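PDB 3AIZ: DNA polymerase sliding clamp 3 from Sulfolobus tokodaii, which forms, with its partner subunits, a ring-shaped sliding clamp around DNA that tethers the polymerase and other DNA-processing proteins during replication. Local coordinates for residues N96-L101 with T108-S113; S153-A158 with S166-M171; K210-V215 with L227-P232. One frame throughout, in Å; residues are numbered along the deposited sequence.

Contact 1: residues N96-L101 with T108-S113; sequences NIKVTL and TFTFPS
Ile-97 and Val-99 both press on the ring of Phe-111, and this is the buried, apolar side of the contact. Ile-97 CG2 lies 3.6 Å from Phe-111 CB, while Val-99 CG2 meets CE1 of Phe-111 at 3.5 Å, in the plane of the ring and therefore at its edge. Val-99 can place that methyl there because its CG1 is anti to the backbone N (chi1 -170°), which leaves CG2 beside the N. Phe-74 and Val-77 of helix 71-78 pack against this same apolar face.

The segments belong to the beta hairpin 97-102/106-111 of the N-terminal clamp domain, with antiparallel axes 4.6 Å apart at closest approach. Its backbone bonding is uneven: Phe-109 N to Val-99 O measures 2.8 Å and Val-99 N to Phe-109 O 2.9 Å, whereas Ile-97 N reaches Phe-111 O only at 3.4 Å and 131°, a weak bond where one strand begins and the other ends.

The other face is more open to solvent: Lys-98, Thr-100 and Thr-108 are partly exposed, Thr-110 buried. There the hydroxyls Thr-100 OG1 and Thr-108 OG1 hydrogen-bond at 2.9 Å, and the Lys-98 and Thr-110 side chains lie side by side, Lys-98 CG 3.5 Å from Thr-110 OG1. Along the outer edge, residues 108-110 pair antiparallel with a strand of the neighbouring PCNA2 subunit, whose Tyr-177 ring meets that of Phe-109.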
ATOM      1  N   ASN C  96      21.042  20.698 -39.817  1.00 64.53           N
ATOM      2  CA  ASN C  96      20.201  20.498 -38.643  1.00 56.82           C
ATOM      3  C   ASN C  96      19.208  19.355 -38.831  1.00 55.38           C
ATOM      4  O   ASN C  96      18.571  19.237 -39.877  1.00 57.42           O
ATOM      5  CB  ASN C  96      19.459  21.787 -38.292  1.00 60.27           C
ATOM      6  CG  ASN C  96      20.397  22.905 -37.881  1.00 66.39           C
ATOM      7  OD1 ASN C  96      20.030  24.081 -37.907  1.00 67.65           O
ATOM      8  ND2 ASN C  96      21.618  22.542 -37.501  1.00 61.31           N
ATOM      9  N   ILE C  97      19.083  18.515 -37.810  1.00 47.37           N
ATOM     10  CA  ILE C  97      18.178  17.374 -37.861  1.00 44.89           C
ATOM     11  C   ILE C  97      16.731  17.804 -37.605  1.00 46.92           C
ATOM     12  O   ILE C  97      16.465  18.646 -36.745  1.00 43.05           O
ATOM     13  CB  ILE C  97      18.595  16.287 -36.844  1.00 43.95           C
ATOM     14  CG1 ILE C  97      17.762  15.018 -37.031  1.00 42.86           C
ATOM     15  CG2 ILE C  97      18.484  16.809 -35.419  1.00 48.86           C
ATOM     16  CD1 ILE C  97      18.050  14.285 -38.322  1.00 47.26           C
ATOM     17  N   LYS C  98      15.803  17.230 -38.363  1.00 46.22           N
ATOM     18  CA  LYS C  98      14.382  17.528 -38.210  1.00 39.99           C
ATOM     19  C   LYS C  98      13.594  16.300 -37.772  1.00 42.88           C
ATOM     20  O   LYS C  98      13.621  15.265 -38.437  1.00 46.23           O
ATOM     21  CB  LYS C  98      13.794  18.068 -39.515  1.00 42.13           C
ATOM     22  CG  LYS C  98      13.964  19.561 -39.718  1.00 52.05           C
ATOM     23  CD  LYS C  98      13.182  20.037 -40.934  1.00 56.09           C
ATOM     24  CE  LYS C  98      13.266  21.547 -41.094  1.00 63.20           C
ATOM     25  NZ  LYS C  98      12.586  22.016 -42.335  1.00 65.79           N
ATOM     26  N   VAL C  99      12.888  16.421 -36.653  1.00 40.60           N
ATOM     27  CA  VAL C  99      12.031  15.348 -36.170  1.00 37.29           C
ATOM     28  C   VAL C  99      10.573  15.770 -36.300  1.00 37.30           C
ATOM     29  O   VAL C  99      10.144  16.745 -35.683  1.00 33.99           O
ATOM     30  CB  VAL C  99      12.331  14.999 -34.703  1.00 35.29           C
ATOM     31  CG1 VAL C  99      11.603  13.729 -34.300  1.00 35.09           C
ATOM     32  CG2 VAL C  99      13.825  14.843 -34.492  1.00 40.66           C
ATOM     33  N   THR C 100       9.814  15.038 -37.108  1.00 36.34           N
ATOM     34  CA  THR C 100       8.415  15.371 -37.342  1.00 37.22           C
ATOM     35  C   THR C 100       7.483  14.277 -36.837  1.00 40.68           C
ATOM     36  O   THR C 100       7.367  13.218 -37.452  1.00 43.89           O
ATOM     37  CB  THR C 100       8.135  15.612 -38.834  1.00 40.36           C
ATOM     38  OG1 THR C 100       8.980  16.663 -39.316  1.00 45.36           O
ATOM     39  CG2 THR C 100       6.680  15.998 -39.047  1.00 35.04           C
ATOM     40  N   LEU C 101       6.820  14.540 -35.717  1.00 37.73           N
ATOM     41  CA  LEU C 101       5.841  13.608 -35.176  1.00 37.65           C
ATOM     42  C   LEU C 101       4.477  13.861 -35.810  1.00 41.36           C
ATOM     43  O   LEU C 101       3.979  14.986 -35.804  1.00 43.40           O
ATOM     44  CB  LEU C 101       5.755  13.744 -33.656  1.00 35.76           C
ATOM     45  CG  LEU C 101       7.079  13.609 -32.906  1.00 36.83           C
ATOM     46  CD1 LEU C 101       6.845  13.608 -31.407  1.00 40.20           C
ATOM     47  CD2 LEU C 101       7.805  12.346 -33.333  1.00 42.65           C
ATOM     48  N   THR C 108       6.890  19.586 -35.584  1.00 35.28           N
ATOM     49  CA  THR C 108       8.276  19.412 -36.005  1.00 32.75           C
ATOM     50  C   THR C 108       9.271  20.089 -35.067  1.00 32.86           C
ATOM     51  O   THR C 108       9.253  21.309 -34.897  1.00 31.37           O
ATOM     52  CB  THR C 108       8.502  19.936 -37.435  1.00 34.05           C
ATOM     53  OG1 THR C 108       7.803  19.103 -38.368  1.00 36.29           O
ATOM     54  CG2 THR C 108       9.987  19.929 -37.775  1.00 34.42           C
ATOM     55  N   PHE C 109      10.138  19.284 -34.462  1.00 34.37           N
ATOM     56  CA  PHE C 109      11.226  19.796 -33.640  1.00 31.93           C
ATOM     57  C   PHE C 109      12.513  19.836 -34.456  1.00 34.35           C
ATOM     58  O   PHE C 109      12.721  19.010 -35.345  1.00 36.48           O
ATOM     59  CB  PHE C 109      11.429  18.917 -32.405  1.00 31.86           C
ATOM     60  CG  PHE C 109      10.272  18.926 -31.449  1.00 29.06           C
ATOM     61  CD1 PHE C 109       9.176  18.108 -31.659  1.00 28.56           C
ATOM     62  CD2 PHE C 109      10.290  19.738 -30.328  1.00 28.97           C
ATOM     63  CE1 PHE C 109       8.115  18.110 -30.777  1.00 28.93           C
ATOM     64  CE2 PHE C 109       9.232  19.743 -29.442  1.00 28.75           C
ATOM     65  CZ  PHE C 109       8.143  18.929 -29.667  1.00 28.99           C
ATOM     66  N   THR C 110      13.378  20.796 -34.153  1.00 32.56           N
ATOM     67  CA  THR C 110      14.658  20.909 -34.839  1.00 34.94           C
ATOM     68  C   THR C 110      15.800  21.063 -33.844  1.00 37.30           C
ATOM     69  O   THR C 110      15.696  21.811 -32.876  1.00 38.09           O
ATOM     70  CB  THR C 110      14.671  22.088 -35.826  1.00 35.42           C
ATOM     71  OG1 THR C 110      13.926  21.736 -36.999  1.00 34.65           O
ATOM     72  CG2 THR C 110      16.096  22.428 -36.231  1.00 44.11           C
ATOM     73  N   PHE C 111      16.889  20.344 -34.089  1.00 44.39           N
ATOM     74  CA  PHE C 111      18.048  20.399 -33.210  1.00 43.25           C
ATOM     75  C   PHE C 111      19.270  20.890 -33.972  1.00 42.21           C
ATOM     76  O   PHE C 111      19.476  20.523 -35.128  1.00 44.92           O
ATOM     77  CB  PHE C 111      18.320  19.022 -32.603  1.00 40.72           C
ATOM     78  CG  PHE C 111      17.120  18.408 -31.941  1.00 41.72           C
ATOM     79  CD1 PHE C 111      16.306  17.528 -32.635  1.00 42.72           C
ATOM     80  CD2 PHE C 111      16.801  18.718 -30.630  1.00 42.62           C
ATOM     81  CE1 PHE C 111      15.197  16.963 -32.031  1.00 41.45           C
ATOM     82  CE2 PHE C 111      15.693  18.157 -30.020  1.00 42.46           C
ATOM     83  CZ  PHE C 111      14.890  17.278 -30.721  1.00 40.53           C
ATOM     84  N   PRO C 112      20.086  21.732 -33.324  1.00 42.50           N
ATOM     85  CA  PRO C 112      21.313  22.230 -33.948  1.00 45.68           C
ATOM     86  C   PRO C 112      22.330  21.106 -34.085  1.00 47.70           C
ATOM     87  O   PRO C 112      22.378  20.218 -33.231  1.00 44.50           O
ATOM     88  CB  PRO C 112      21.813  23.266 -32.939  1.00 44.49           C
ATOM     89  CG  PRO C 112      21.281  22.790 -31.632  1.00 44.09           C
ATOM     90  CD  PRO C 112      19.923  22.233 -31.949  1.00 42.89           C
ATOM     91  N   SER C 113      23.124  21.136 -35.148  1.00 49.43           N
ATOM     92  CA  SER C 113      24.168  20.139 -35.334  1.00 47.71           C
ATOM     93  C   SER C 113      25.362  20.445 -34.440  1.00 48.99           C
ATOM     94  O   SER C 113      25.659  21.606 -34.153  1.00 45.92           O
ATOM     95  CB  SER C 113      24.604  20.075 -36.797  1.00 54.51           C
ATOM     96  OG  SER C 113      23.546  19.616 -37.618  1.00 61.49           O
TER

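Contact 2: residues S153-A158 with S166-M171; sequences SITFKA and SANSDM
Asn-168 reaches across to Thr-155 and Ser-153, tying together two strands of a beta hairpin in the C-terminal clamp domain. The hairpin is antiparallel, with strand axes 149° apart in direction. Three backbone bonds set the register. Around the pair of Thr-155 and Ser-166, both donors and both acceptors are used: Thr-155 N bonds to Ser-166 O at 2.9 Å, and Ser-166 N returns to Thr-155 O at 3.0 Å, in the carbonyl plane and on a lone pair. Two residues away on each strand, Asn-168 N donates to Ser-153 O at 2.8 Å.

Ser-166 O also receives a CA-H...O contact from Ile-154. The hydroxyl of Ser-166 is satisfied by Thr-175 OG1 on the next strand, 172-178. Ser-153 OG likewise bonds to Glu-246 OE1, besides accepting a weak bond from Asn-168 ND2 at 3.3 Å.

Ile-154 and Ala-167 lie on the other face, against Ile-146 of helix 136-149; Ser-153, Thr-155, Ser-166 and Asn-168 share the polar face. Asn-168 has CG beside its backbone N (chi1 -56°), which carries the amide back over strand 153-158, its side chain crossing that of Thr-155 at about a right angle. There Asn-168 ND2 donates to Thr-155 OG1 at 2.7 Å, with the hydroxyl oxygen 16° out of the amide plane.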
ATOM      1  N   SER C 153      28.613  -6.157  -9.708  1.00 45.88           N
ATOM      2  CA  SER C 153      28.937  -6.932 -10.900  1.00 39.12           C
ATOM      3  C   SER C 153      27.958  -8.077 -11.135  1.00 36.89           C
ATOM      4  O   SER C 153      27.255  -8.505 -10.221  1.00 40.19           O
ATOM      5  CB  SER C 153      30.358  -7.486 -10.790  1.00 44.07           C
ATOM      6  OG  SER C 153      30.491  -8.323  -9.652  1.00 41.97           O
ATOM      7  N   ILE C 154      27.917  -8.566 -12.369  1.00 33.59           N
ATOM      8  CA  ILE C 154      27.089  -9.712 -12.717  1.00 33.69           C
ATOM      9  C   ILE C 154      27.947 -10.805 -13.339  1.00 36.65           C
ATOM     10  O   ILE C 154      28.505 -10.620 -14.420  1.00 37.44           O
ATOM     11  CB  ILE C 154      25.992  -9.335 -13.728  1.00 34.52           C
ATOM     12  CG1 ILE C 154      25.103  -8.224 -13.170  1.00 37.54           C
ATOM     13  CG2 ILE C 154      25.162 -10.556 -14.092  1.00 31.44           C
ATOM     14  CD1 ILE C 154      23.993  -7.811 -14.110  1.00 36.29           C
ATOM     15  N   THR C 155      28.057 -11.939 -12.655  1.00 34.52           N
ATOM     16  CA  THR C 155      28.797 -13.071 -13.196  1.00 33.71           C
ATOM     17  C   THR C 155      27.963 -13.821 -14.226  1.00 33.57           C
ATOM     18  O   THR C 155      26.898 -14.353 -13.907  1.00 31.38           O
ATOM     19  CB  THR C 155      29.233 -14.059 -12.097  1.00 33.73           C
ATOM     20  OG1 THR C 155      30.276 -13.476 -11.308  1.00 36.65           O
ATOM     21  CG2 THR C 155      29.750 -15.346 -12.719  1.00 30.89           C
ATOM     22  N   PHE C 156      28.447 -13.845 -15.465  1.00 30.43           N
ATOM     23  CA  PHE C 156      27.840 -14.649 -16.516  1.00 30.31           C
ATOM     24  C   PHE C 156      28.560 -15.986 -16.586  1.00 31.42           C
ATOM     25  O   PHE C 156      29.743 -16.043 -16.918  1.00 33.27           O
ATOM     26  CB  PHE C 156      27.936 -13.938 -17.867  1.00 29.45           C
ATOM     27  CG  PHE C 156      26.914 -12.854 -18.061  1.00 30.96           C
ATOM     28  CD1 PHE C 156      26.961 -11.692 -17.309  1.00 29.77           C
ATOM     29  CD2 PHE C 156      25.916 -12.990 -19.014  1.00 29.02           C
ATOM     30  CE1 PHE C 156      26.027 -10.692 -17.494  1.00 29.18           C
ATOM     31  CE2 PHE C 156      24.978 -11.993 -19.203  1.00 28.16           C
ATOM     32  CZ  PHE C 156      25.034 -10.843 -18.443  1.00 27.53           C
ATOM     33  N   LYS C 157      27.849 -17.061 -16.265  1.00 30.57           N
ATOM     34  CA  LYS C 157      28.454 -18.387 -16.250  1.00 35.47           C
ATOM     35  C   LYS C 157      27.654 -19.379 -17.083  1.00 33.95           C
ATOM     36  O   LYS C 157      26.449 -19.540 -16.890  1.00 33.90           O
ATOM     37  CB  LYS C 157      28.600 -18.890 -14.813  1.00 39.73           C
ATOM     38  CG  LYS C 157      29.266 -20.250 -14.683  1.00 37.42           C
ATOM     39  CD  LYS C 157      29.706 -20.500 -13.250  1.00 42.11           C
ATOM     40  CE  LYS C 157      30.231 -21.915 -13.062  1.00 47.90           C
ATOM     41  NZ  LYS C 157      29.146 -22.927 -13.196  1.00 52.37           N
ATOM     42  N   ALA C 158      28.332 -20.040 -18.014  1.00 33.13           N
ATOM     43  CA  ALA C 158      27.699 -21.049 -18.850  1.00 34.92           C
ATOM     44  C   ALA C 158      28.162 -22.445 -18.444  1.00 35.93           C
ATOM     45  O   ALA C 158      29.360 -22.719 -18.388  1.00 35.51           O
ATOM     46  CB  ALA C 158      27.999 -20.788 -20.316  1.00 34.39           C
ATOM     47  N   SER C 166      24.672 -14.274 -11.969  1.00 33.35           N
ATOM     48  CA  SER C 166      24.827 -14.058 -10.537  1.00 30.91           C
ATOM     49  C   SER C 166      25.058 -12.587 -10.215  1.00 33.14           C
ATOM     50  O   SER C 166      26.127 -12.044 -10.486  1.00 34.56           O
ATOM     51  CB  SER C 166      25.985 -14.896  -9.992  1.00 34.39           C
ATOM     52  OG  SER C 166      25.757 -16.277 -10.200  1.00 34.24           O
ATOM     53  N   ALA C 167      24.045 -11.949  -9.637  1.00 35.86           N
ATOM     54  CA  ALA C 167      24.170 -10.573  -9.177  1.00 35.80           C
ATOM     55  C   ALA C 167      25.086 -10.516  -7.959  1.00 35.04           C
ATOM     56  O   ALA C 167      24.651 -10.750  -6.833  1.00 38.06           O
ATOM     57  CB  ALA C 167      22.804 -10.000  -8.844  1.00 35.08           C
ATOM     58  N   ASN C 168      26.356 -10.207  -8.195  1.00 36.16           N
ATOM     59  CA  ASN C 168      27.361 -10.220  -7.140  1.00 38.37           C
ATOM     60  C   ASN C 168      27.334  -8.979  -6.261  1.00 44.73           C
ATOM     61  O   ASN C 168      27.863  -7.932  -6.630  1.00 46.33           O
ATOM     62  CB  ASN C 168      28.755 -10.389  -7.738  1.00 37.77           C
ATOM     63  CG  ASN C 168      28.865 -11.621  -8.602  1.00 39.15           C
ATOM     64  OD1 ASN C 168      28.554 -12.730  -8.166  1.00 39.14           O
ATOM     65  ND2 ASN C 168      29.308 -11.435  -9.840  1.00 38.39           N
ATOM     66  N   SER C 169      26.717  -9.107  -5.093  1.00 53.50           N
ATOM     67  CA  SER C 169      26.716  -8.034  -4.112  1.00 50.50           C
ATOM     68  C   SER C 169      28.047  -8.043  -3.374  1.00 54.96           C
ATOM     69  O   SER C 169      29.059  -8.496  -3.909  1.00 57.85           O
ATOM     70  CB  SER C 169      25.564  -8.222  -3.128  1.00 55.44           C
ATOM     71  OG  SER C 169      24.344  -8.441  -3.817  1.00 58.36           O
ATOM     72  N   ASP C 170      28.048  -7.547  -2.144  1.00 60.67           N
ATOM     73  CA  ASP C 170      29.259  -7.562  -1.335  1.00 66.96           C
ATOM     74  C   ASP C 170      29.225  -8.730  -0.353  1.00 70.85           C
ATOM     75  O   ASP C 170      28.354  -8.796   0.518  1.00 68.91           O
ATOM     76  CB  ASP C 170      29.423  -6.237  -0.588  1.00 71.60           C
ATOM     77  CG  ASP C 170      30.805  -6.078   0.011  1.00 76.67           C
ATOM     78  OD1 ASP C 170      31.679  -6.924  -0.276  1.00 74.07           O
ATOM     79  OD2 ASP C 170      31.019  -5.105   0.766  1.00 80.21           O
ATOM     80  N   MET C 171      30.172  -9.651  -0.511  1.00 65.53           N
ATOM     81  CA  MET C 171      30.264 -10.836   0.340  1.00 60.90           C
ATOM     82  C   MET C 171      29.141 -11.841   0.077  1.00 55.62           C
ATOM     83  O   MET C 171      29.019 -12.839   0.783  1.00 55.17           O
ATOM     84  CB  MET C 171      30.286 -10.445   1.822  1.00 60.97           C
ATOM     85  CG  MET C 171      31.492  -9.615   2.248  1.00 70.11           C
ATOM     86  SD  MET C 171      32.995 -10.577   2.534  1.00 75.38           S
ATOM     87  CE  MET C 171      33.537 -10.911   0.857  1.00 67.30           C
TER

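Contact 3: residues K210-V215 with L227-P232; sequences KPSDTV and LRYNLP
Two hydrogen bonds join the segments through Asn-230, and both use its backbone. Asn-230 N donates to Thr-214 O at 2.9 Å, approaching nearly along the C=O axis although the angle at the hydrogen is only 138°. Asn-230 O in turn accepts from Ser-212 OG at 2.7 Å, with the hydroxyl tilted from the carbonyl plane. This bond depends on the serine torsion: at chi1 -174° OG stands opposite the backbone N and extends across to Asn-230. With its proton given to Asn-230 O, the same oxygen can act as acceptor toward Thr-136 OG1, so it links three parts of the chain. Within segment 210-215, Asp-213 OD1 accepts a weak bond from Thr-214 N, the carboxylate turning back toward its own chain.

Weaker CA-H...O contacts supplement these bonds. Val-215 CA lies 3.3 Å from Arg-228 O, and Ser-212 CA approaches Asn-230 O.

Apolar and aromatic packing centres on the Tyr-229 ring. Val-215 CG2 sits over one face, 3.9 Å from the centroid and 18° off the ring normal, a CH-pi contact. At the other end Pro-211 CB meets Leu-231 CD2 at 4.0 Å. The polar atom next to the Tyr-229 ring edge, near its plane, is Ser-212 OG.

Between the two segments, the one beta bridge is Val-215 with Tyr-229, a non-hydrogen-bonded antiparallel pair at the open end of the hairpin whose strands begin at 214 and 223. Asp-213 interrupts the extended backbone before strand 214-220 begins, yet Asp-213 and Val-215 still bond by their backbones to Thr-136 and Ala-134. Val-215 and Tyr-229 rest on Phe-139 of helix 136-149, Pro-211 packs on Tyr-13 and Ile-14 of helix 8-18, and Arg-228 forms a salt bridge with Asp-238 of strand 235-241.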
ATOM      1  N   LYS C 210      10.998  -3.238 -25.612  1.00 34.88           N
ATOM      2  CA  LYS C 210      10.014  -3.027 -26.671  1.00 37.15           C
ATOM      3  C   LYS C 210      10.563  -3.231 -28.087  1.00 36.46           C
ATOM      4  O   LYS C 210      10.019  -4.028 -28.853  1.00 36.29           O
ATOM      5  CB  LYS C 210       9.366  -1.645 -26.541  1.00 42.30           C
ATOM      6  CG  LYS C 210       8.526  -1.469 -25.287  1.00 44.00           C
ATOM      7  CD  LYS C 210       7.942  -0.068 -25.208  1.00 49.44           C
ATOM      8  CE  LYS C 210       7.180   0.286 -26.477  1.00 52.18           C
ATOM      9  NZ  LYS C 210       6.074  -0.674 -26.749  1.00 53.91           N
ATOM     10  N   PRO C 211      11.643  -2.512 -28.441  1.00 35.45           N
ATOM     11  CA  PRO C 211      12.166  -2.561 -29.812  1.00 33.72           C
ATOM     12  C   PRO C 211      12.669  -3.944 -30.216  1.00 32.52           C
ATOM     13  O   PRO C 211      12.475  -4.353 -31.360  1.00 32.17           O
ATOM     14  CB  PRO C 211      13.344  -1.580 -29.776  1.00 31.38           C
ATOM     15  CG  PRO C 211      13.113  -0.733 -28.578  1.00 37.06           C
ATOM     16  CD  PRO C 211      12.436  -1.613 -27.587  1.00 36.24           C
ATOM     17  N   SER C 212      13.308  -4.650 -29.288  1.00 31.44           N
ATOM     18  CA  SER C 212      13.970  -5.911 -29.608  1.00 34.81           C
ATOM     19  C   SER C 212      13.094  -7.129 -29.326  1.00 33.30           C
ATOM     20  O   SER C 212      12.528  -7.261 -28.242  1.00 34.37           O
ATOM     21  CB  SER C 212      15.293  -6.022 -28.841  1.00 34.17           C
ATOM     22  OG  SER C 212      16.022  -7.172 -29.234  1.00 30.46           O
ATOM     23  N   ASP C 213      12.991  -8.016 -30.311  1.00 32.39           N
ATOM     24  CA  ASP C 213      12.231  -9.252 -30.156  1.00 34.94           C
ATOM     25  C   ASP C 213      13.039 -10.308 -29.403  1.00 37.79           C
ATOM     26  O   ASP C 213      12.619 -10.788 -28.349  1.00 38.01           O
ATOM     27  CB  ASP C 213      11.777  -9.787 -31.520  1.00 39.02           C
ATOM     28  CG  ASP C 213      12.870  -9.702 -32.580  1.00 49.05           C
ATOM     29  OD1 ASP C 213      13.774 -10.569 -32.591  1.00 37.88           O
ATOM     30  OD2 ASP C 213      12.818  -8.767 -33.410  1.00 49.11           O
ATOM     31  N   THR C 214      14.199 -10.662 -29.947  1.00 36.30           N
ATOM     32  CA  THR C 214      15.085 -11.627 -29.305  1.00 35.44           C
ATOM     33  C   THR C 214      16.456 -11.009 -29.043  1.00 34.61           C
ATOM     34  O   THR C 214      16.852 -10.054 -29.707  1.00 35.63           O
ATOM     35  CB  THR C 214      15.255 -12.902 -30.155  1.00 39.51           C
ATOM     36  OG1 THR C 214      15.912 -12.580 -31.388  1.00 38.84           O
ATOM     37  CG2 THR C 214      13.900 -13.530 -30.453  1.00 39.67           C
ATOM     38  N   VAL C 215      17.175 -11.561 -28.071  1.00 34.96           N
ATOM     39  CA  VAL C 215      18.496 -11.059 -27.715  1.00 32.78           C
ATOM     40  C   VAL C 215      19.524 -12.184 -27.685  1.00 33.08           C
ATOM     41  O   VAL C 215      19.276 -13.248 -27.120  1.00 36.23           O
ATOM     42  CB  VAL C 215      18.479 -10.343 -26.347  1.00 33.27           C
ATOM     43  CG1 VAL C 215      17.883 -11.248 -25.277  1.00 33.78           C
ATOM     44  CG2 VAL C 215      19.880  -9.895 -25.960  1.00 28.89           C
ATOM     45  N   LEU C 227      26.000  -8.336 -25.944  1.00 27.59           N
ATOM     46  CA  LEU C 227      24.548  -8.411 -25.963  1.00 25.51           C
ATOM     47  C   LEU C 227      24.040  -7.842 -27.277  1.00 28.51           C
ATOM     48  O   LEU C 227      24.124  -6.637 -27.516  1.00 29.68           O
ATOM     49  CB  LEU C 227      23.948  -7.635 -24.793  1.00 25.63           C
ATOM     50  CG  LEU C 227      24.283  -8.120 -23.383  1.00 25.97           C
ATOM     51  CD1 LEU C 227      23.745  -7.149 -22.344  1.00 25.95           C
ATOM     52  CD2 LEU C 227      23.739  -9.521 -23.151  1.00 27.51           C
ATOM     53  N   ARG C 228      23.529  -8.713 -28.140  1.00 27.05           N
ATOM     54  CA  ARG C 228      22.950  -8.267 -29.398  1.00 27.00           C
ATOM     55  C   ARG C 228      21.437  -8.309 -29.326  1.00 30.56           C
ATOM     56  O   ARG C 228      20.834  -9.379 -29.387  1.00 33.56           O
ATOM     57  CB  ARG C 228      23.432  -9.124 -30.569  1.00 31.21           C
ATOM     58  CG  ARG C 228      22.517  -9.045 -31.782  1.00 29.95           C
ATOM     59  CD  ARG C 228      23.151  -9.652 -33.017  1.00 32.40           C
ATOM     60  NE  ARG C 228      24.302  -8.877 -33.469  1.00 33.91           N
ATOM     61  CZ  ARG C 228      24.840  -8.982 -34.678  1.00 34.96           C
ATOM     62  NH1 ARG C 228      24.323  -9.825 -35.562  1.00 33.02           N
ATOM     63  NH2 ARG C 228      25.888  -8.238 -35.010  1.00 30.96           N
ATOM     64  N   TYR C 229      20.826  -7.140 -29.187  1.00 32.45           N
ATOM     65  CA  TYR C 229      19.377  -7.043 -29.215  1.00 28.58           C
ATOM     66  C   TYR C 229      18.904  -6.971 -30.658  1.00 28.98           C
ATOM     67  O   TYR C 229      19.019  -5.933 -31.308  1.00 29.94           O
ATOM     68  CB  TYR C 229      18.902  -5.824 -28.430  1.00 26.44           C
ATOM     69  CG  TYR C 229      19.072  -5.957 -26.935  1.00 26.81           C
ATOM     70  CD1 TYR C 229      20.202  -5.460 -26.297  1.00 26.64           C
ATOM     71  CD2 TYR C 229      18.102  -6.577 -26.160  1.00 26.09           C
ATOM     72  CE1 TYR C 229      20.358  -5.575 -24.929  1.00 25.58           C
ATOM     73  CE2 TYR C 229      18.251  -6.698 -24.792  1.00 26.77           C
ATOM     74  CZ  TYR C 229      19.380  -6.195 -24.182  1.00 26.37           C
ATOM     75  OH  TYR C 229      19.531  -6.315 -22.819  1.00 25.69           O
ATOM     76  N   ASN C 230      18.384  -8.086 -31.159  1.00 29.74           N
ATOM     77  CA  ASN C 230      17.909  -8.163 -32.533  1.00 32.37           C
ATOM     78  C   ASN C 230      16.780  -7.182 -32.813  1.00 36.06           C
ATOM     79  O   ASN C 230      15.908  -6.962 -31.971  1.00 36.64           O
ATOM     80  CB  ASN C 230      17.460  -9.586 -32.868  1.00 34.80           C
ATOM     81  CG  ASN C 230      18.603 -10.583 -32.832  1.00 37.12           C
ATOM     82  OD1 ASN C 230      18.446 -11.702 -32.343  1.00 38.93           O
ATOM     83  ND2 ASN C 230      19.760 -10.181 -33.348  1.00 32.22           N
ATOM     84  N   LEU C 231      16.805  -6.594 -34.004  1.00 36.71           N
ATOM     85  CA  LEU C 231      15.771  -5.661 -34.425  1.00 38.62           C
ATOM     86  C   LEU C 231      15.105  -6.168 -35.696  1.00 42.41           C
ATOM     87  O   LEU C 231      15.702  -6.943 -36.444  1.00 44.54           O
ATOM     88  CB  LEU C 231      16.373  -4.276 -34.670  1.00 39.91           C
ATOM     89  CG  LEU C 231      16.952  -3.560 -33.450  1.00 35.88           C
ATOM     90  CD1 LEU C 231      17.726  -2.326 -33.877  1.00 33.53           C
ATOM     91  CD2 LEU C 231      15.847  -3.197 -32.467  1.00 34.15           C
ATOM     92  N   PRO C 232      13.861  -5.736 -35.941  1.00 43.68           N
ATOM     93  CA  PRO C 232      13.133  -6.120 -37.154  1.00 43.78           C
ATOM     94  C   PRO C 232      13.936  -5.828 -38.419  1.00 44.56           C
ATOM     95  O   PRO C 232      14.788  -4.940 -38.421  1.00 42.25           O
ATOM     96  CB  PRO C 232      11.888  -5.231 -37.105  1.00 41.30           C
ATOM     97  CG  PRO C 232      11.674  -4.980 -35.655  1.00 43.23           C
ATOM     98  CD  PRO C 232      13.044  -4.900 -35.045  1.00 44.23           C
TER

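How the contacts relate
Each of the three contacts joins the strands of a separate beta hairpin, and they occur in series along the chain. Contact 1 belongs to the N-terminal clamp domain and contacts 2 and 3 to the C-terminal one. Contacts 1 and 2 lie on opposite sides of the chain's centre, 42 Å apart between their centres. Contact 3 lies between them, its centre 26 Å from that of contact 1 and 24 Å from that of contact 2. Its nearest atoms approach contact 2 to about 5 Å without touching, and helix 136-149 packs against both. Contact 1 continues its sheet into the PCNA2 chain; segment 166-171 reaches that protein through Met-171 backbone bonds alone, and contact 3 touches no other subunit.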